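Local coordinates for protein insecticidal Delta-Endotoxin Cry8Ea1 (Bacillus Thuringiensis, PDB 3EB7) that kills the larvae of underground insect pests, probably by inserting its helical N-terminal domain into gut-cell membranes and forming pores, as in related Cry toxins, at residues Q61-Y66 against V130-V135; L72-G77 against P121-T126. All coordinates share one frame; numbering follows the deposited sequence.

Interaction 1: Q61-Y66 against V130-V135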
ATOM      1  N   GLN A  61       7.135  18.828  13.861  1.00 31.81           N
ATOM      2  CA  GLN A  61       7.644  20.081  13.312  1.00 33.23           C
ATOM      3  C   GLN A  61       6.452  20.938  12.872  1.00 32.99           C
ATOM      4  O   GLN A  61       5.367  20.429  12.597  1.00 33.29           O
ATOM      5  CB  GLN A  61       8.600  19.873  12.133  1.00 33.24           C
ATOM      6  CG  GLN A  61       9.768  18.924  12.393  1.00 39.16           C
ATOM      7  CD  GLN A  61      10.919  19.515  13.213  1.00 45.61           C
ATOM      8  OE1 GLN A  61      11.814  18.780  13.650  1.00 48.25           O
ATOM      9  NE2 GLN A  61      10.916  20.837  13.407  1.00 49.50           N
ATOM     10  N   LYS A  62       6.672  22.246  12.819  1.00 32.65           N
ATOM     11  CA  LYS A  62       5.625  23.213  12.516  1.00 32.12           C
ATOM     12  C   LYS A  62       5.994  23.819  11.178  1.00 30.37           C
ATOM     13  O   LYS A  62       7.147  24.186  10.985  1.00 30.08           O
ATOM     14  CB  LYS A  62       5.629  24.303  13.612  1.00 33.06           C
ATOM     15  CG  LYS A  62       4.282  24.916  13.949  1.00 37.05           C
ATOM     16  CD  LYS A  62       4.445  26.423  14.257  1.00 42.39           C
ATOM     17  CE  LYS A  62       3.139  27.183  13.937  1.00 44.78           C
ATOM     18  NZ  LYS A  62       3.361  28.513  13.257  1.00 45.62           N
ATOM     19  N   ILE A  63       5.044  23.898  10.248  1.00 28.94           N
ATOM     20  CA  ILE A  63       5.277  24.568   8.965  1.00 28.56           C
ATOM     21  C   ILE A  63       5.216  26.059   9.273  1.00 28.65           C
ATOM     22  O   ILE A  63       4.361  26.472  10.047  1.00 29.01           O
ATOM     23  CB  ILE A  63       4.238  24.168   7.845  1.00 28.52           C
ATOM     24  CG1 ILE A  63       4.361  22.656   7.518  1.00 28.36           C
ATOM     25  CG2 ILE A  63       4.470  24.980   6.556  1.00 26.32           C
ATOM     26  CD1 ILE A  63       3.100  22.028   6.883  1.00 28.03           C
ATOM     27  N   ALA A  64       6.144  26.845   8.719  1.00 28.01           N
ATOM     28  CA  ALA A  64       6.130  28.295   8.890  1.00 27.11           C
ATOM     29  C   ALA A  64       4.812  28.843   8.336  1.00 27.00           C
ATOM     30  O   ALA A  64       4.283  28.318   7.329  1.00 26.19           O
ATOM     31  CB  ALA A  64       7.313  28.928   8.190  1.00 26.96           C
ATOM     32  N   GLU A  65       4.282  29.857   9.027  1.00 26.65           N
ATOM     33  CA  GLU A  65       2.996  30.507   8.715  1.00 27.00           C
ATOM     34  C   GLU A  65       2.886  30.981   7.261  1.00 27.50           C
ATOM     35  O   GLU A  65       1.847  30.808   6.602  1.00 27.17           O
ATOM     36  CB  GLU A  65       2.753  31.704   9.650  1.00 26.52           C
ATOM     37  CG  GLU A  65       1.471  32.514   9.299  1.00 27.75           C
ATOM     38  CD  GLU A  65       0.160  31.715   9.476  1.00 28.27           C
ATOM     39  OE1 GLU A  65      -0.876  32.123   8.908  1.00 31.42           O
ATOM     40  OE2 GLU A  65       0.157  30.684  10.183  1.00 29.21           O
ATOM     41  N   TYR A  66       3.962  31.586   6.774  1.00 27.76           N
ATOM     42  CA  TYR A  66       3.988  32.093   5.442  1.00 28.40           C
ATOM     43  C   TYR A  66       3.771  30.954   4.467  1.00 28.32           C
ATOM     44  O   TYR A  66       2.946  31.087   3.557  1.00 27.99           O
ATOM     45  CB  TYR A  66       5.327  32.762   5.161  1.00 29.93           C
ATOM     46  CG  TYR A  66       5.348  33.481   3.836  1.00 32.15           C
ATOM     47  CD1 TYR A  66       5.190  34.877   3.772  1.00 33.97           C
ATOM     48  CD2 TYR A  66       5.551  32.776   2.636  1.00 33.67           C
ATOM     49  CE1 TYR A  66       5.214  35.572   2.534  1.00 33.65           C
ATOM     50  CE2 TYR A  66       5.578  33.455   1.397  1.00 36.15           C
ATOM     51  CZ  TYR A  66       5.402  34.850   1.362  1.00 34.06           C
ATOM     52  OH  TYR A  66       5.428  35.506   0.144  1.00 35.84           O
ATOM     53  N   VAL A 130       9.120  17.452   4.128  1.00 19.78           N
ATOM     54  CA  VAL A 130       8.445  16.381   4.875  1.00 19.64           C
ATOM     55  C   VAL A 130       7.047  16.795   5.425  1.00 20.07           C
ATOM     56  O   VAL A 130       6.024  16.199   5.050  1.00 19.89           O
ATOM     57  CB  VAL A 130       9.332  15.829   6.017  1.00 19.37           C
ATOM     58  CG1 VAL A 130       8.575  14.741   6.830  1.00 17.65           C
ATOM     59  CG2 VAL A 130      10.699  15.305   5.468  1.00 18.32           C
ATOM     60  N   PRO A 131       6.984  17.831   6.283  1.00 19.73           N
ATOM     61  CA  PRO A 131       5.625  18.134   6.759  1.00 20.76           C
ATOM     62  C   PRO A 131       4.610  18.413   5.617  1.00 20.41           C
ATOM     63  O   PRO A 131       3.408  18.235   5.816  1.00 20.28           O
ATOM     64  CB  PRO A 131       5.820  19.372   7.655  1.00 20.75           C
ATOM     65  CG  PRO A 131       7.145  19.945   7.222  1.00 21.07           C
ATOM     66  CD  PRO A 131       7.982  18.763   6.827  1.00 20.09           C
ATOM     67  N   LEU A 132       5.106  18.812   4.443  1.00 19.89           N
ATOM     68  CA  LEU A 132       4.243  19.073   3.273  1.00 20.51           C
ATOM     69  C   LEU A 132       4.106  17.895   2.304  1.00 19.17           C
ATOM     70  O   LEU A 132       3.509  18.044   1.252  1.00 19.57           O
ATOM     71  CB  LEU A 132       4.735  20.301   2.490  1.00 19.91           C
ATOM     72  CG  LEU A 132       4.657  21.694   3.132  1.00 23.55           C
ATOM     73  CD1 LEU A 132       5.650  22.625   2.379  1.00 23.38           C
ATOM     74  CD2 LEU A 132       3.220  22.301   3.131  1.00 23.73           C
ATOM     75  N   LEU A 133       4.647  16.736   2.665  1.00 19.78           N
ATOM     76  CA  LEU A 133       4.706  15.559   1.764  1.00 19.83           C
ATOM     77  C   LEU A 133       3.348  14.975   1.401  1.00 19.75           C
ATOM     78  O   LEU A 133       3.110  14.670   0.227  1.00 18.72           O
ATOM     79  CB  LEU A 133       5.535  14.453   2.385  1.00 19.52           C
ATOM     80  CG  LEU A 133       6.563  13.663   1.570  1.00 20.54           C
ATOM     81  CD1 LEU A 133       6.535  12.205   1.993  1.00 19.46           C
ATOM     82  CD2 LEU A 133       6.487  13.838   0.057  1.00 17.03           C
ATOM     83  N   SER A 134       2.451  14.798   2.382  1.00 20.00           N
ATOM     84  CA  SER A 134       1.103  14.300   2.015  1.00 21.52           C
ATOM     85  C   SER A 134       0.290  15.291   1.123  1.00 21.36           C
ATOM     86  O   SER A 134      -0.353  14.858   0.172  1.00 21.18           O
ATOM     87  CB  SER A 134       0.308  13.691   3.194  1.00 21.30           C
ATOM     88  OG  SER A 134       0.011  14.628   4.210  1.00 26.76           O
ATOM     89  N   VAL A 135       0.393  16.610   1.373  1.00 21.32           N
ATOM     90  CA  VAL A 135      -0.115  17.609   0.417  1.00 20.05           C
ATOM     91  C   VAL A 135       0.527  17.379  -0.965  1.00 19.48           C
ATOM     92  O   VAL A 135      -0.154  17.252  -1.994  1.00 19.11           O
ATOM     93  CB  VAL A 135       0.166  19.091   0.914  1.00 20.81           C
ATOM     94  CG1 VAL A 135      -0.043  20.125  -0.216  1.00 20.30           C
ATOM     95  CG2 VAL A 135      -0.706  19.446   2.125  1.00 19.13           C
TER

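Interaction 2: L72-G77 against P121-T126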
ATOM      1  N   LEU A  72      -2.240  26.936   1.285  1.00 21.86           N
ATOM      2  CA  LEU A  72      -3.688  26.896   1.526  1.00 22.41           C
ATOM      3  C   LEU A  72      -4.480  27.759   0.563  1.00 22.65           C
ATOM      4  O   LEU A  72      -5.539  27.330   0.086  1.00 23.22           O
ATOM      5  CB  LEU A  72      -3.995  27.289   2.984  1.00 22.81           C
ATOM      6  CG  LEU A  72      -4.236  26.249   4.082  1.00 23.84           C
ATOM      7  CD1 LEU A  72      -3.823  24.772   3.762  1.00 24.58           C
ATOM      8  CD2 LEU A  72      -3.701  26.719   5.440  1.00 22.61           C
ATOM      9  N   ALA A  73      -3.976  28.956   0.263  1.00 22.58           N
ATOM     10  CA  ALA A  73      -4.632  29.846  -0.707  1.00 23.42           C
ATOM     11  C   ALA A  73      -4.588  29.305  -2.129  1.00 23.49           C
ATOM     12  O   ALA A  73      -5.592  29.301  -2.845  1.00 23.43           O
ATOM     13  CB  ALA A  73      -4.035  31.264  -0.648  1.00 23.04           C
ATOM     14  N   GLU A  74      -3.415  28.821  -2.520  1.00 24.40           N
ATOM     15  CA  GLU A  74      -3.222  28.175  -3.818  1.00 24.44           C
ATOM     16  C   GLU A  74      -4.057  26.921  -3.994  1.00 23.79           C
ATOM     17  O   GLU A  74      -4.598  26.698  -5.072  1.00 23.95           O
ATOM     18  CB  GLU A  74      -1.745  27.838  -4.009  1.00 24.39           C
ATOM     19  CG  GLU A  74      -0.866  29.085  -4.030  1.00 25.61           C
ATOM     20  CD  GLU A  74       0.616  28.772  -4.202  1.00 25.44           C
ATOM     21  OE1 GLU A  74       1.325  29.623  -4.744  1.00 33.35           O
ATOM     22  OE2 GLU A  74       1.093  27.695  -3.797  1.00 27.89           O
ATOM     23  N   LEU A  75      -4.151  26.097  -2.954  1.00 23.64           N
ATOM     24  CA  LEU A  75      -4.969  24.874  -3.021  1.00 24.20           C
ATOM     25  C   LEU A  75      -6.473  25.155  -3.045  1.00 24.68           C
ATOM     26  O   LEU A  75      -7.243  24.400  -3.654  1.00 24.06           O
ATOM     27  CB  LEU A  75      -4.607  23.884  -1.903  1.00 23.59           C
ATOM     28  CG  LEU A  75      -3.222  23.242  -2.104  1.00 22.52           C
ATOM     29  CD1 LEU A  75      -2.605  22.764  -0.794  1.00 22.18           C
ATOM     30  CD2 LEU A  75      -3.240  22.116  -3.114  1.00 19.57           C
ATOM     31  N   GLU A  76      -6.895  26.242  -2.399  1.00 26.96           N
ATOM     32  CA  GLU A  76      -8.314  26.583  -2.400  1.00 27.73           C
ATOM     33  C   GLU A  76      -8.719  27.088  -3.767  1.00 28.27           C
ATOM     34  O   GLU A  76      -9.721  26.620  -4.297  1.00 28.10           O
ATOM     35  CB  GLU A  76      -8.700  27.562  -1.282  1.00 28.94           C
ATOM     36  CG  GLU A  76     -10.236  27.941  -1.257  1.00 29.77           C
ATOM     37  CD  GLU A  76     -11.135  26.759  -0.846  1.00 36.99           C
ATOM     38  OE1 GLU A  76     -10.659  25.844  -0.114  1.00 39.67           O
ATOM     39  OE2 GLU A  76     -12.320  26.758  -1.237  1.00 38.48           O
ATOM     40  N   GLY A  77      -7.910  27.991  -4.348  1.00 28.94           N
ATOM     41  CA  GLY A  77      -8.076  28.457  -5.738  1.00 29.10           C
ATOM     42  C   GLY A  77      -8.013  27.390  -6.830  1.00 29.80           C
ATOM     43  O   GLY A  77      -8.655  27.519  -7.890  1.00 30.49           O
ATOM     44  N   PRO A 121       5.936  23.913  -6.474  1.00 23.31           N
ATOM     45  CA  PRO A 121       7.065  24.285  -5.597  1.00 23.17           C
ATOM     46  C   PRO A 121       6.659  24.720  -4.194  1.00 22.98           C
ATOM     47  O   PRO A 121       7.458  24.594  -3.268  1.00 22.62           O
ATOM     48  CB  PRO A 121       7.772  25.415  -6.360  1.00 22.85           C
ATOM     49  CG  PRO A 121       7.415  25.198  -7.829  1.00 23.01           C
ATOM     50  CD  PRO A 121       5.942  24.709  -7.724  1.00 24.22           C
ATOM     51  N   SER A 122       5.423  25.194  -4.038  1.00 22.56           N
ATOM     52  CA  SER A 122       4.860  25.553  -2.721  1.00 22.73           C
ATOM     53  C   SER A 122       4.619  24.361  -1.812  1.00 22.65           C
ATOM     54  O   SER A 122       4.466  24.546  -0.615  1.00 23.53           O
ATOM     55  CB  SER A 122       3.519  26.283  -2.869  1.00 22.40           C
ATOM     56  OG  SER A 122       3.661  27.465  -3.625  1.00 22.52           O
ATOM     57  N   PHE A 123       4.544  23.158  -2.380  1.00 22.69           N
ATOM     58  CA  PHE A 123       4.322  21.930  -1.627  1.00 22.85           C
ATOM     59  C   PHE A 123       5.638  21.180  -1.289  1.00 23.27           C
ATOM     60  O   PHE A 123       5.632  20.032  -0.813  1.00 23.09           O
ATOM     61  CB  PHE A 123       3.332  21.046  -2.396  1.00 22.87           C
ATOM     62  CG  PHE A 123       2.138  21.811  -2.947  1.00 23.14           C
ATOM     63  CD1 PHE A 123       1.593  21.476  -4.179  1.00 21.40           C
ATOM     64  CD2 PHE A 123       1.553  22.877  -2.209  1.00 24.52           C
ATOM     65  CE1 PHE A 123       0.493  22.175  -4.704  1.00 23.30           C
ATOM     66  CE2 PHE A 123       0.453  23.596  -2.720  1.00 21.26           C
ATOM     67  CZ  PHE A 123      -0.076  23.242  -3.973  1.00 22.96           C
ATOM     68  N   ARG A 124       6.770  21.836  -1.524  1.00 23.42           N
ATOM     69  CA  ARG A 124       8.067  21.264  -1.178  1.00 23.99           C
ATOM     70  C   ARG A 124       9.026  22.388  -0.833  1.00 24.30           C
ATOM     71  O   ARG A 124      10.215  22.354  -1.210  1.00 24.94           O
ATOM     72  CB  ARG A 124       8.634  20.401  -2.313  1.00 23.09           C
ATOM     73  CG  ARG A 124       8.596  21.086  -3.654  1.00 23.76           C
ATOM     74  CD  ARG A 124       9.585  20.473  -4.607  1.00 26.81           C
ATOM     75  NE  ARG A 124       9.418  20.928  -5.988  1.00 26.71           N
ATOM     76  CZ  ARG A 124      10.014  21.997  -6.526  1.00 27.55           C
ATOM     77  NH1 ARG A 124      10.832  22.774  -5.812  1.00 24.46           N
ATOM     78  NH2 ARG A 124       9.770  22.284  -7.794  1.00 27.49           N
ATOM     79  N   VAL A 125       8.508  23.368  -0.089  1.00 24.26           N
ATOM     80  CA  VAL A 125       9.323  24.491   0.399  1.00 23.45           C
ATOM     81  C   VAL A 125      10.511  23.934   1.182  1.00 24.06           C
ATOM     82  O   VAL A 125      10.348  23.009   2.026  1.00 24.05           O
ATOM     83  CB  VAL A 125       8.506  25.491   1.255  1.00 23.55           C
ATOM     84  CG1 VAL A 125       9.403  26.665   1.773  1.00 19.79           C
ATOM     85  CG2 VAL A 125       7.325  26.002   0.463  1.00 22.19           C
ATOM     86  N   THR A 126      11.695  24.478   0.871  1.00 24.26           N
ATOM     87  CA  THR A 126      12.981  24.067   1.464  1.00 24.65           C
ATOM     88  C   THR A 126      12.899  24.156   2.981  1.00 24.38           C
ATOM     89  O   THR A 126      12.579  25.202   3.511  1.00 24.70           O
ATOM     90  CB  THR A 126      14.160  24.957   0.950  1.00 25.14           C
ATOM     91  OG1 THR A 126      14.373  24.717  -0.444  1.00 26.14           O
ATOM     92  CG2 THR A 126      15.479  24.673   1.700  1.00 25.49           C
TER

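Interaction 1: Q61-Y66 against V130-V135
Ile63 meets Pro131 and Leu132 because its first torsion (chi1 -63°) sets CG1 beside the backbone N, and the second carries on nearly extended (chi2 157°), so the CG1-CD1 arm reaches across the gap while CG2 branches off beside the carbonyl carbon. Leu132 answers with much the same pair of torsions: CG lies beside its own N, chi1 -67°, and CD2 swings in to the isoleucine although the CA-CB bond does not aim that way. The arm of Ile63 then makes two touches in succession. Its CG1 comes up at the CB-CG edge of the proline ring, 3.6 Å from Pro131 CB and 3.9 Å from Pro131 CG, and its terminal CD1 lies 3.8 Å from Leu132 CD2. CD1 also remains within 3.9 Å of Pro131 CB, so this one methyl touches both partners.

No hydrogen bond crosses this contact; it is purely apolar, and all three residues are buried. The second segment offers two adjacent side chains to one isoleucine because it bends here: Val130 to Leu133 form a type I turn, closed by Leu133 N to Val130 O at 2.8 Å, and Leu132 is the N-cap of the helix that follows. The backbone N of Ile63 is itself hydrogen-bonded to Glu56 OE1 of helix 47-59. Pro131 also packs on Ile59, near the end of that helix. Within the helical N-terminal domain of the delta-endotoxin, the contact thus ties the loop between helices 47-59 and 65-93 to the start of helix 133-153, whose Leu133 faces helices 161-191 and 198-220.

Interaction 2: L72-G77 against P121-T126
The polar part of this contact is a single hydrogen bond from Ser122 to Glu74. Ser122 OG donates to Glu74 OE2 at 2.6 Å, and OE2 accepts with its syn lone pair, on the side of the other oxygen. That second oxygen, Glu74 OE1, stands 3.4 Å from Ser122 OG, so OE2 rather than OE1 is the acceptor. Glu74 OE2 meets the CB-OG bond at roughly a right angle, only 3.0 Å from Ser122 CB, so the hydrogen bond is short but pinched. The glutamate can span the gap because it is extended beyond CG (chi2 179°), carrying its carboxylate straight out from the helix; Ser122 needs little reach, since its CB already points at the helix.

The apolar part lies one residue further along each segment. Leu75 and Phe123 approach from opposite directions, and the isobutyl end meets the outer part of the ring obliquely. Leu75 CD2 comes to 3.5 Å from Phe123 CZ, while the other methyl, Leu75 CD1, is 3.7 Å from Phe123 CE2. Leu75 CG, 3.7 Å from Phe123 CZ, is as near as CD1, so the fork of the leucine sits across the CE2-CZ bond, one methyl toward each atom. Both are buried, whereas the serine and glutamate lie nearer solvent, giving a greasy inner half and a polar outer half.

Within the N-terminal helical bundle, this pairs helix 65-93 with the 3-10 turn that follows helix 99-119. Phe123 continues inward onto Tyr136 and Ala139 of helix 133-153, and Leu75 also packs on Trp48 of helix 47-59.

In the fold
Interactions 1 and 2 lie on the same side of the chain's centre, their own centres 10 Å apart, and all four segments belong to the N-terminal helical domain. Both use helix 65-93: interaction 1 in the loop leading into it, interaction 2 further along. In sequence, interaction 2 nests inside the loop closed by interaction 1. They also touch directly: Val135 CG1 reaches Leu75 CD1 at 3.7 Å and Phe123 CD2 at 3.8 Å, while Leu132 CB lies 3.4 Å from Phe123 O. The two contacts thus adjoin through Leu132 and Val135 at the start of helix 133-153.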